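Local coordinates for SusD superfamily protein (Bacteroides fragilis, PDB 3L22) that probably binds glycans at the bacterial outer membrane and carries zinc ions in the crystal, at residues D50-D55 and F67-M72; A79-T84 and T425-Q430; L131-P136 and R395-M400. One frame throughout, in Å; residues are numbered along the deposited sequence. Where two conformers were deposited one is given.

How the contacts relate
Contact 1 joins two neighbouring early segments; contacts 2 and 3 bring C-terminal segments against the N-terminal part, and the three centres lie 12 to 14 Å apart. Contacts 1 and 2 meet where Thr69 OG1 lies 2.7 Å from Glu80 OE2, a probable hydrogen bond. Contacts 1 and 3 share the salt bridge from Asp54 OD1 to Arg395 NE (2.8 Å). Contacts 2 and 3 probably share two hydrogen bonds: Asn81 OD1 with Tyr135 OH at 2.7 Å, and Trp426 N with Leu134 O at 2.9 Å. Contact 3 is nested within the loop that contact 2 closes. The side chains of Met72 and Met400 lie about 12 and 13 Å from bound zinc ions; contact 2 lies away from the zinc-binding residues.

Contact 1. Residues D50-D55 and F67-M72; sequences DNRGDD and FNTYNM
Asn51 and Arg52 of helix 44-52 pack on Thr69 and Tyr70 of the short helix 67-70 and on Met72 just after it, where positive phi makes a Schellman motif. The nonpolar touch is made by Thr69 CG2, which lies 3.5 Å from Arg52 CG and also meets Asn51 CB. With its CG anti to the backbone N (chi1 177°), Tyr70 swings its ring beside the carbonyl of Asn51, and Asn51 O lies 3.2 Å from Tyr70 CD1. The same carbonyl takes a nearly straight CA-H...O contact from Tyr70 CA at 3.3 Å. Asn51 OD1 rests 3.5 Å from Tyr70 CB, with amide and ring planes almost perpendicular; its hydrogen bond goes to Asn58 of strand 56-58. Direct hydrogen bonds between the segments are absent, but a water bridges them in the guanidinium plane of Arg52, accepting from Arg52 NH1 (3.1 Å) and donating to Thr69 O (2.9 Å). Arg52 NH2 binds Tyr424 O. Bent at chi2 and chi3, the selenomethionine side chain of Met72 crosses Arg52 at about a right angle and sets Met72 CE 3.5 Å from Arg52 NH1.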
loop_
_atom_site.group_PDB
_atom_site.type_symbol
_atom_site.label_atom_id
_atom_site.label_comp_id
_atom_site.label_asym_id
_atom_site.label_seq_id
_atom_site.Cartn_x
_atom_site.Cartn_y
_atom_site.Cartn_z
ATOM N N ASP A 50 -1.506 -5.355 -6.619
ATOM C CA ASP A 50 -0.683 -6.083 -7.572
ATOM C C ASP A 50 -1.481 -6.572 -8.744
ATOM O O ASP A 50 -0.992 -6.516 -9.871
ATOM C CB ASP A 50 0.062 -7.212 -6.903
ATOM C CG ASP A 50 1.145 -6.671 -5.959
ATOM O OD1 ASP A 50 2.130 -6.060 -6.485
ATOM O OD2 ASP A 50 0.956 -6.758 -4.724
ATOM N N ASN A 51 -2.695 -7.057 -8.498
ATOM C CA ASN A 51 -3.575 -7.469 -9.587
ATOM C C ASN A 51 -3.945 -6.328 -10.543
ATOM O O ASN A 51 -4.079 -6.538 -11.754
ATOM C CB ASN A 51 -4.846 -8.116 -9.034
ATOM C CG ASN A 51 -4.664 -9.618 -8.761
ATOM O OD1 ASN A 51 -4.959 -10.440 -9.623
ATOM N ND2 ASN A 51 -4.137 -9.966 -7.580
ATOM N N ARG A 52 -4.102 -5.120 -10.020
ATOM C CA ARG A 52 -4.359 -3.965 -10.872
ATOM C C ARG A 52 -3.185 -3.626 -11.749
ATOM O O ARG A 52 -3.383 -3.151 -12.865
ATOM C CB ARG A 52 -4.858 -2.763 -10.058
ATOM C CG ARG A 52 -6.273 -2.993 -9.574
ATOM C CD ARG A 52 -6.888 -1.872 -8.710
ATOM N NE ARG A 52 -6.824 -0.511 -9.242
ATOM C CZ ARG A 52 -7.613 0.019 -10.177
ATOM N NH1 ARG A 52 -8.576 -0.683 -10.778
ATOM N NH2 ARG A 52 -7.433 1.300 -10.518
ATOM N N GLY A 53 -1.986 -3.946 -11.300
ATOM C CA GLY A 53 -0.784 -3.731 -12.054
ATOM C C GLY A 53 -0.506 -4.672 -13.215
ATOM O O GLY A 53 -1.356 -5.467 -13.615
ATOM N N ASP A 54 0.721 -4.579 -13.710
ATOM C CA ASP A 54 1.137 -5.153 -14.961
ATOM C C ASP A 54 2.429 -5.990 -14.836
ATOM O O ASP A 54 3.044 -6.373 -15.844
ATOM C CB ASP A 54 1.342 -4.005 -15.964
ATOM C CG ASP A 54 2.390 -2.979 -15.483
ATOM O OD1 ASP A 54 2.980 -3.165 -14.392
ATOM O OD2 ASP A 54 2.604 -1.962 -16.175
ATOM N N ASP A 55 2.801 -6.314 -13.604
ATOM C CA ASP A 55 4.034 -7.054 -13.334
ATOM C C ASP A 55 3.818 -8.502 -12.915
ATOM O O ASP A 55 4.747 -9.305 -12.990
ATOM C CB ASP A 55 4.833 -6.286 -12.308
ATOM C CG ASP A 55 5.387 -4.987 -12.884
ATOM O OD1 ASP A 55 5.748 -4.965 -14.107
ATOM O OD2 ASP A 55 5.480 -3.996 -12.130
ATOM N N PHE A 67 -9.803 -12.427 -10.137
ATOM C CA PHE A 67 -9.694 -12.386 -11.579
ATOM C C PHE A 67 -10.283 -11.128 -12.191
ATOM O O PHE A 67 -9.699 -10.580 -13.117
ATOM C CB PHE A 67 -10.372 -13.613 -12.187
ATOM C CG PHE A 67 -9.998 -13.895 -13.592
ATOM C CD1 PHE A 67 -8.672 -14.123 -13.945
ATOM C CD2 PHE A 67 -10.987 -14.019 -14.567
ATOM C CE1 PHE A 67 -8.325 -14.445 -15.274
ATOM C CE2 PHE A 67 -10.659 -14.343 -15.891
ATOM C CZ PHE A 67 -9.321 -14.549 -16.245
ATOM N N ASN A 68 -11.427 -10.680 -11.686
ATOM C CA ASN A 68 -12.030 -9.441 -12.185
ATOM C C ASN A 68 -11.207 -8.183 -11.865
ATOM O O ASN A 68 -11.246 -7.216 -12.630
ATOM C CB ASN A 68 -13.465 -9.244 -11.682
ATOM C CG ASN A 68 -14.515 -9.755 -12.657
ATOM O OD1 ASN A 68 -14.225 -10.078 -13.813
ATOM N ND2 ASN A 68 -15.760 -9.817 -12.190
ATOM N N THR A 69 -10.462 -8.197 -10.767
ATOM C CA THR A 69 -9.562 -7.090 -10.484
ATOM C C THR A 69 -8.457 -7.044 -11.510
ATOM O O THR A 69 -8.176 -5.976 -12.067
ATOM C CB THR A 69 -8.967 -7.165 -9.080
ATOM O OG1 THR A 69 -10.028 -7.057 -8.143
ATOM C CG2 THR A 69 -7.933 -6.019 -8.868
ATOM N N TYR A 70 -7.841 -8.195 -11.787
ATOM C CA TYR A 70 -6.739 -8.261 -12.751
ATOM C C TYR A 70 -7.176 -7.797 -14.143
ATOM O O TYR A 70 -6.470 -7.050 -14.817
ATOM C CB TYR A 70 -6.142 -9.671 -12.865
ATOM C CG TYR A 70 -5.043 -9.685 -13.943
ATOM C CD1 TYR A 70 -3.787 -9.109 -13.694
ATOM C CD2 TYR A 70 -5.273 -10.232 -15.209
ATOM C CE1 TYR A 70 -2.801 -9.056 -14.688
ATOM C CE2 TYR A 70 -4.285 -10.199 -16.209
ATOM C CZ TYR A 70 -3.058 -9.604 -15.945
ATOM O OH TYR A 70 -2.092 -9.565 -16.922
ATOM N N ASN A 71 -8.353 -8.262 -14.543
ATOM C CA ASN A 71 -8.935 -7.939 -15.841
ATOM C C ASN A 71 -9.590 -6.570 -15.915
ATOM O O ASN A 71 -10.166 -6.216 -16.945
ATOM C CB ASN A 71 -9.947 -9.016 -16.211
ATOM C CG ASN A 71 -9.302 -10.301 -16.641
ATOM O OD1 ASN A 71 -8.156 -10.330 -17.108
ATOM N ND2 ASN A 71 -10.066 -11.391 -16.543
HETATM N N MSE A 72 -9.495 -5.784 -14.851
HETATM C CA MSE A 72 -10.018 -4.409 -14.860
HETATM C C MSE A 72 -11.512 -4.443 -15.184
HETATM O O MSE A 72 -12.006 -3.696 -16.022
HETATM C CB MSE A 72 -9.254 -3.502 -15.837
HETATM C CG MSE A 72 -7.772 -3.531 -15.673
HETATM SE SE MSE A 72 -7.140 -2.938 -13.927
HETATM C CE MSE A 72 -7.509 -1.036 -14.096
HETATM O O HOH W 1 -9.521 -3.632 -11.040
#

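Contact 2. Residues A79-T84 and T425-Q430; sequences AENADT and TWPIPQ
Asn81 swings its amide across to Pro427 and Pro429 because CG stands anti to the backbone N (chi1 -169°), while Trp426, with CG beside its own backbone N (chi1 -80°), turns its six-membered ring onto the first turns of helix 79-103. The one direct hydrogen bond runs from Asn81 ND2 to Pro427 O at 2.9 Å. It is nearly straight, 166° at the hydrogen, and the acceptor lies almost in the amide plane, whereas ND2 is tilted somewhat from the carbonyl plane. On the other branch, Asn81 OD1 sits 3.5 Å from CD of Pro429 and as near to its CB, and it is bonded to Tyr135 OH; ND2 also reaches Gly75 O. Both branches of this buried amide are thus held, which should fix its rotation. Pro429 is the N-cap residue of helix 430-435, so the amide fastens the approach to that C-terminal helix onto helix 79-103 of the helix-rich SusD-family fold, two parts of the chain more than 300 residues apart. The indole crosses Glu80 and Thr84 at about a right angle. Glu80 CG lies 3.8 Å from Trp426 CH2, and the bend at chi2 carries the carboxylate off toward Thr69 OG1. Thr84 OG1 approaches the indole at the edge, in the ring plane, 3.7 Å from Trp426 CZ3. That hydroxyl donates to Glu80 O at 2.6 Å, a carbonyl that also accepts from Thr84 N and lies 3.5 Å from Trp426 CZ3.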
loop_
_atom_site.group_PDB
_atom_site.type_symbol
_atom_site.label_atom_id
_atom_site.label_comp_id
_atom_site.label_asym_id
_atom_site.label_seq_id
_atom_site.Cartn_x
_atom_site.Cartn_y
_atom_site.Cartn_z
ATOM N N ALA A 79 -16.984 -9.421 -4.914
ATOM C CA ALA A 79 -16.613 -9.651 -3.508
ATOM C C ALA A 79 -15.505 -8.721 -3.038
ATOM O O ALA A 79 -15.564 -8.198 -1.926
ATOM C CB ALA A 79 -16.236 -11.128 -3.275
ATOM N N GLU A 80 -14.490 -8.513 -3.871
ATOM C CA GLU A 80 -13.353 -7.693 -3.447
ATOM C C GLU A 80 -13.734 -6.205 -3.284
ATOM O O GLU A 80 -13.140 -5.495 -2.468
ATOM C CB GLU A 80 -12.130 -7.862 -4.361
ATOM C CG GLU A 80 -12.293 -7.462 -5.828
ATOM C CD GLU A 80 -12.629 -8.665 -6.727
ATOM O OE1 GLU A 80 -13.491 -9.494 -6.324
ATOM O OE2 GLU A 80 -12.043 -8.756 -7.830
ATOM N N ASN A 81 -14.740 -5.760 -4.037
ATOM C CA ASN A 81 -15.265 -4.413 -3.917
ATOM C C ASN A 81 -16.082 -4.249 -2.618
ATOM O O ASN A 81 -15.801 -3.389 -1.823
ATOM C CB ASN A 81 -16.066 -4.083 -5.197
ATOM C CG ASN A 81 -16.446 -2.605 -5.318
ATOM O OD1 ASN A 81 -16.163 -1.777 -4.426
ATOM N ND2 ASN A 81 -17.121 -2.268 -6.445
ATOM N N ALA A 82 -17.049 -5.127 -2.388
ATOM C CA ALA A 82 -17.849 -5.121 -1.183
ATOM C C ALA A 82 -16.988 -5.289 0.075
ATOM O O ALA A 82 -17.168 -4.569 1.078
ATOM C CB ALA A 82 -18.909 -6.238 -1.260
ATOM N N ASP A 83 -16.032 -6.200 0.016
ATOM C CA ASP A 83 -15.183 -6.446 1.169
ATOM C C ASP A 83 -14.233 -5.294 1.461
ATOM O O ASP A 83 -14.094 -4.921 2.609
ATOM C CB ASP A 83 -14.360 -7.713 1.015
ATOM C CG ASP A 83 -15.223 -9.006 0.971
ATOM O OD1 ASP A 83 -16.443 -8.984 1.271
ATOM O OD2 ASP A 83 -14.630 -10.043 0.584
ATOM N N THR A 84 -13.581 -4.742 0.439
ATOM C CA THR A 84 -12.683 -3.631 0.666
ATOM C C THR A 84 -13.440 -2.475 1.307
ATOM O O THR A 84 -12.985 -1.887 2.290
ATOM C CB THR A 84 -12.032 -3.158 -0.639
ATOM O OG1 THR A 84 -11.243 -4.232 -1.179
ATOM C CG2 THR A 84 -11.169 -1.900 -0.376
ATOM N N THR A 425 -11.451 2.872 -12.706
ATOM C CA THR A 425 -11.729 2.896 -11.293
ATOM C C THR A 425 -12.752 1.806 -10.954
ATOM O O THR A 425 -13.387 1.232 -11.832
ATOM C CB THR A 425 -12.313 4.239 -10.885
ATOM O OG1 THR A 425 -13.571 4.410 -11.547
ATOM C CG2 THR A 425 -11.348 5.404 -11.219
ATOM N N TRP A 426 -12.867 1.531 -9.662
ATOM C CA TRP A 426 -13.898 0.683 -9.133
ATOM C C TRP A 426 -15.153 1.545 -8.913
ATOM O O TRP A 426 -15.038 2.703 -8.511
ATOM C CB TRP A 426 -13.432 0.118 -7.793
ATOM C CG TRP A 426 -12.506 -1.049 -7.868
ATOM C CD1 TRP A 426 -11.852 -1.541 -8.970
ATOM C CD2 TRP A 426 -12.163 -1.903 -6.786
ATOM N NE1 TRP A 426 -11.119 -2.653 -8.623
ATOM C CE2 TRP A 426 -11.308 -2.903 -7.290
ATOM C CE3 TRP A 426 -12.527 -1.946 -5.438
ATOM C CZ2 TRP A 426 -10.772 -3.909 -6.478
ATOM C CZ3 TRP A 426 -11.983 -2.974 -4.621
ATOM C CH2 TRP A 426 -11.136 -3.924 -5.148
ATOM N N PRO A 427 -16.334 1.001 -9.177
ATOM C CA PRO A 427 -17.538 1.760 -8.883
ATOM C C PRO A 427 -17.905 1.607 -7.404
ATOM O O PRO A 427 -17.530 0.618 -6.766
ATOM C CB PRO A 427 -18.583 1.088 -9.771
ATOM C CG PRO A 427 -18.135 -0.383 -9.781
ATOM C CD PRO A 427 -16.635 -0.309 -9.794
ATOM N N ILE A 428 -18.641 2.580 -6.869
ATOM C CA ILE A 428 -19.147 2.502 -5.520
ATOM C C ILE A 428 -19.996 1.225 -5.405
ATOM O O ILE A 428 -20.865 1.018 -6.230
ATOM C CB ILE A 428 -20.009 3.728 -5.132
ATOM C CG1 ILE A 428 -19.197 5.039 -5.212
ATOM C CG2 ILE A 428 -20.598 3.507 -3.723
ATOM C CD1 ILE A 428 -17.908 5.076 -4.377
ATOM N N PRO A 429 -19.712 0.349 -4.401
ATOM C CA PRO A 429 -20.357 -0.971 -4.407
ATOM C C PRO A 429 -21.800 -0.966 -3.990
ATOM O O PRO A 429 -22.233 -0.074 -3.273
ATOM C CB PRO A 429 -19.546 -1.781 -3.377
ATOM C CG PRO A 429 -18.998 -0.728 -2.473
ATOM C CD PRO A 429 -18.638 0.404 -3.406
ATOM N N GLN A 430 -22.516 -2.000 -4.404
ATOM C CA GLN A 430 -23.925 -2.186 -4.026
ATOM C C GLN A 430 -24.184 -2.118 -2.511
ATOM O O GLN A 430 -25.224 -1.598 -2.110
ATOM C CB GLN A 430 -24.448 -3.522 -4.571
ATOM C CG GLN A 430 -25.929 -3.860 -4.285
ATOM C CD GLN A 430 -26.931 -2.910 -4.965
ATOM O OE1 GLN A 430 -26.559 -1.954 -5.670
ATOM N NE2 GLN A 430 -28.218 -3.192 -4.765
#

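Contact 3. Residues L131-P136 and R395-M400; sequences LNNLYP and RGIDIM
The turn following helix 113-131 receives Met400 and Ile397 from helix 395-401, a buried junction between the N-terminal helical part of the chain and its C-terminal part. Met400, a selenomethionine, was modelled in two conformers, so the detail of its side chain is doubtful. In the conformer described, CG stands anti to the backbone N (chi1 -161°) and the chain runs extended beyond CG, carrying the terminal methyl into the turn. There Met400 CE lies 3.4 Å from Pro136 O and 3.8 Å from Leu134 O, and Arg52 of helix 44-52 packs against the side chain from outside the two segments; these contacts, and the closeness of SE to Asn133 O, share the doubt. The turn that takes it up is tightly wound: Leu131 O accepts backbone hydrogen bonds from both Leu134 N and Tyr135 N. The CB of Asn133 points toward helix 395-401, that of Leu134 away from it, and Leu134 O is bonded to Trp426 N. The contact thus joins the turn after an early helix to helix 395-401, segments 259 residues apart in this SusD-family chain, and Asn133 meets that helix at Ile397. Asn133 OD1 lies 3.5 Å from Ile397 CG2 and Asn133 CB 4.1 Å from Ile397 CG1, the two side chains crossing at about a right angle. The amide's ND2 is turned back to Tyr129 O in the preceding helix, which leaves the OD1 branch to meet the isoleucine methyl. A water joins the backbones: it donates to Asn133 O at 2.9 Å and, more weakly, to Gly396 O at the same length. A 1,2-ethanediol molecule, probably from the crystallisation liquor, lies about 3 Å from the side chain of Ile397.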
loop_
_atom_site.group_PDB
_atom_site.type_symbol
_atom_site.label_atom_id
_atom_site.label_comp_id
_atom_site.label_asym_id
_atom_site.label_seq_id
_atom_site.Cartn_x
_atom_site.Cartn_y
_atom_site.Cartn_z
ATOM N N LEU A 131 -8.672 3.573 -0.123
ATOM C CA LEU A 131 -9.936 3.853 -0.804
ATOM C C LEU A 131 -9.742 4.902 -1.920
ATOM O O LEU A 131 -10.300 4.771 -3.019
ATOM C CB LEU A 131 -11.001 4.323 0.179
ATOM C CG LEU A 131 -11.493 3.377 1.284
ATOM C CD1 LEU A 131 -12.468 4.123 2.193
ATOM C CD2 LEU A 131 -12.144 2.101 0.636
ATOM N N ASN A 132 -8.864 5.875 -1.675
ATOM C CA ASN A 132 -8.638 6.967 -2.613
ATOM C C ASN A 132 -7.868 6.503 -3.850
ATOM O O ASN A 132 -7.735 7.264 -4.798
ATOM C CB ASN A 132 -7.855 8.123 -1.956
ATOM C CG ASN A 132 -8.388 9.501 -2.320
ATOM O OD1 ASN A 132 -9.563 9.657 -2.635
ATOM N ND2 ASN A 132 -7.508 10.526 -2.259
ATOM N N ASN A 133 -7.308 5.295 -3.799
ATOM C CA ASN A 133 -6.601 4.697 -4.930
ATOM C C ASN A 133 -7.375 3.567 -5.611
ATOM O O ASN A 133 -6.784 2.802 -6.404
ATOM C CB ASN A 133 -5.226 4.218 -4.463
ATOM C CG ASN A 133 -4.241 5.354 -4.309
ATOM O OD1 ASN A 133 -3.705 5.837 -5.315
ATOM N ND2 ASN A 133 -4.013 5.809 -3.064
ATOM N N LEU A 134 -8.695 3.519 -5.381
ATOM C CA LEU A 134 -9.609 2.582 -6.057
ATOM C C LEU A 134 -10.824 3.263 -6.710
ATOM O O LEU A 134 -11.120 3.001 -7.876
ATOM C CB LEU A 134 -10.081 1.491 -5.102
ATOM C CG LEU A 134 -8.982 0.511 -4.663
ATOM C CD1 LEU A 134 -9.431 -0.304 -3.436
ATOM C CD2 LEU A 134 -8.558 -0.380 -5.858
ATOM N N TYR A 135 -11.493 4.150 -5.983
ATOM C CA TYR A 135 -12.787 4.688 -6.391
ATOM C C TYR A 135 -12.754 5.959 -7.274
ATOM O O TYR A 135 -13.489 6.027 -8.220
ATOM C CB TYR A 135 -13.684 4.829 -5.152
ATOM C CG TYR A 135 -13.920 3.461 -4.527
ATOM C CD1 TYR A 135 -14.871 2.573 -5.070
ATOM C CD2 TYR A 135 -13.165 3.021 -3.444
ATOM C CE1 TYR A 135 -15.070 1.287 -4.530
ATOM C CE2 TYR A 135 -13.350 1.724 -2.916
ATOM C CZ TYR A 135 -14.299 0.876 -3.446
ATOM O OH TYR A 135 -14.481 -0.369 -2.886
ATOM N N PRO A 136 -11.862 6.931 -7.003
ATOM C CA PRO A 136 -11.924 8.107 -7.842
ATOM C C PRO A 136 -10.919 8.080 -8.981
ATOM O O PRO A 136 -9.869 7.438 -8.873
ATOM C CB PRO A 136 -11.511 9.224 -6.893
ATOM C CG PRO A 136 -10.499 8.573 -6.026
ATOM C CD PRO A 136 -11.010 7.170 -5.825
ATOM N N ARG A 395 2.164 -1.554 -7.161
ATOM C CA ARG A 395 2.230 -1.235 -8.571
ATOM C C ARG A 395 0.992 -0.504 -9.162
ATOM O O ARG A 395 1.113 0.491 -9.916
ATOM C CB ARG A 395 2.520 -2.505 -9.356
ATOM C CG ARG A 395 2.562 -2.297 -10.870
ATOM C CD ARG A 395 3.660 -1.327 -11.267
ATOM N NE ARG A 395 3.701 -1.104 -12.696
ATOM C CZ ARG A 395 4.093 0.024 -13.278
ATOM N NH1 ARG A 395 4.538 1.071 -12.584
ATOM N NH2 ARG A 395 4.049 0.112 -14.594
ATOM N N GLY A 396 -0.181 -1.012 -8.828
ATOM C CA GLY A 396 -1.427 -0.443 -9.314
ATOM C C GLY A 396 -1.672 0.960 -8.763
ATOM O O GLY A 396 -2.410 1.736 -9.369
ATOM N N ILE A 397 -1.049 1.294 -7.627
ATOM C CA ILE A 397 -1.130 2.656 -7.095
ATOM C C ILE A 397 -0.218 3.588 -7.908
ATOM O O ILE A 397 -0.616 4.699 -8.261
ATOM C CB ILE A 397 -0.770 2.715 -5.601
ATOM C CG1 ILE A 397 -1.825 1.925 -4.802
ATOM C CG2 ILE A 397 -0.656 4.146 -5.139
ATOM C CD1 ILE A 397 -1.537 1.709 -3.306
ATOM N N ASP A 398 1.001 3.150 -8.216
ATOM C CA ASP A 398 1.924 4.017 -8.958
ATOM C C ASP A 398 1.368 4.339 -10.351
ATOM O O ASP A 398 1.408 5.505 -10.803
ATOM C CB ASP A 398 3.322 3.386 -9.049
ATOM C CG ASP A 398 4.148 3.523 -7.761
ATOM O OD1 ASP A 398 3.789 4.310 -6.830
ATOM O OD2 ASP A 398 5.209 2.858 -7.683
ATOM N N ILE A 399 0.777 3.336 -11.004
ATOM C CA ILE A 399 0.192 3.539 -12.341
ATOM C C ILE A 399 -0.947 4.579 -12.268
ATOM O O ILE A 399 -1.035 5.542 -13.057
ATOM C CB ILE A 399 -0.365 2.210 -12.902
ATOM C CG1 ILE A 399 0.794 1.253 -13.249
ATOM C CG2 ILE A 399 -1.238 2.453 -14.133
ATOM C CD1 ILE A 399 0.403 -0.255 -13.520
HETATM N N MSE A 400 -1.837 4.345 -11.310
HETATM C CA MSE A 400 -3.000 5.178 -11.189
HETATM C C MSE A 400 -2.650 6.610 -10.774
HETATM O O MSE A 400 -3.167 7.541 -11.377
HETATM C CB MSE A 400 -3.988 4.611 -10.198
HETATM C CG MSE A 400 -5.386 5.181 -10.384
HETATM SE SE MSE A 400 -6.427 4.350 -9.007
HETATM C CE MSE A 400 -8.200 4.580 -9.804
HETATM O O HOH W 2 -5.003 1.315 -8.106
#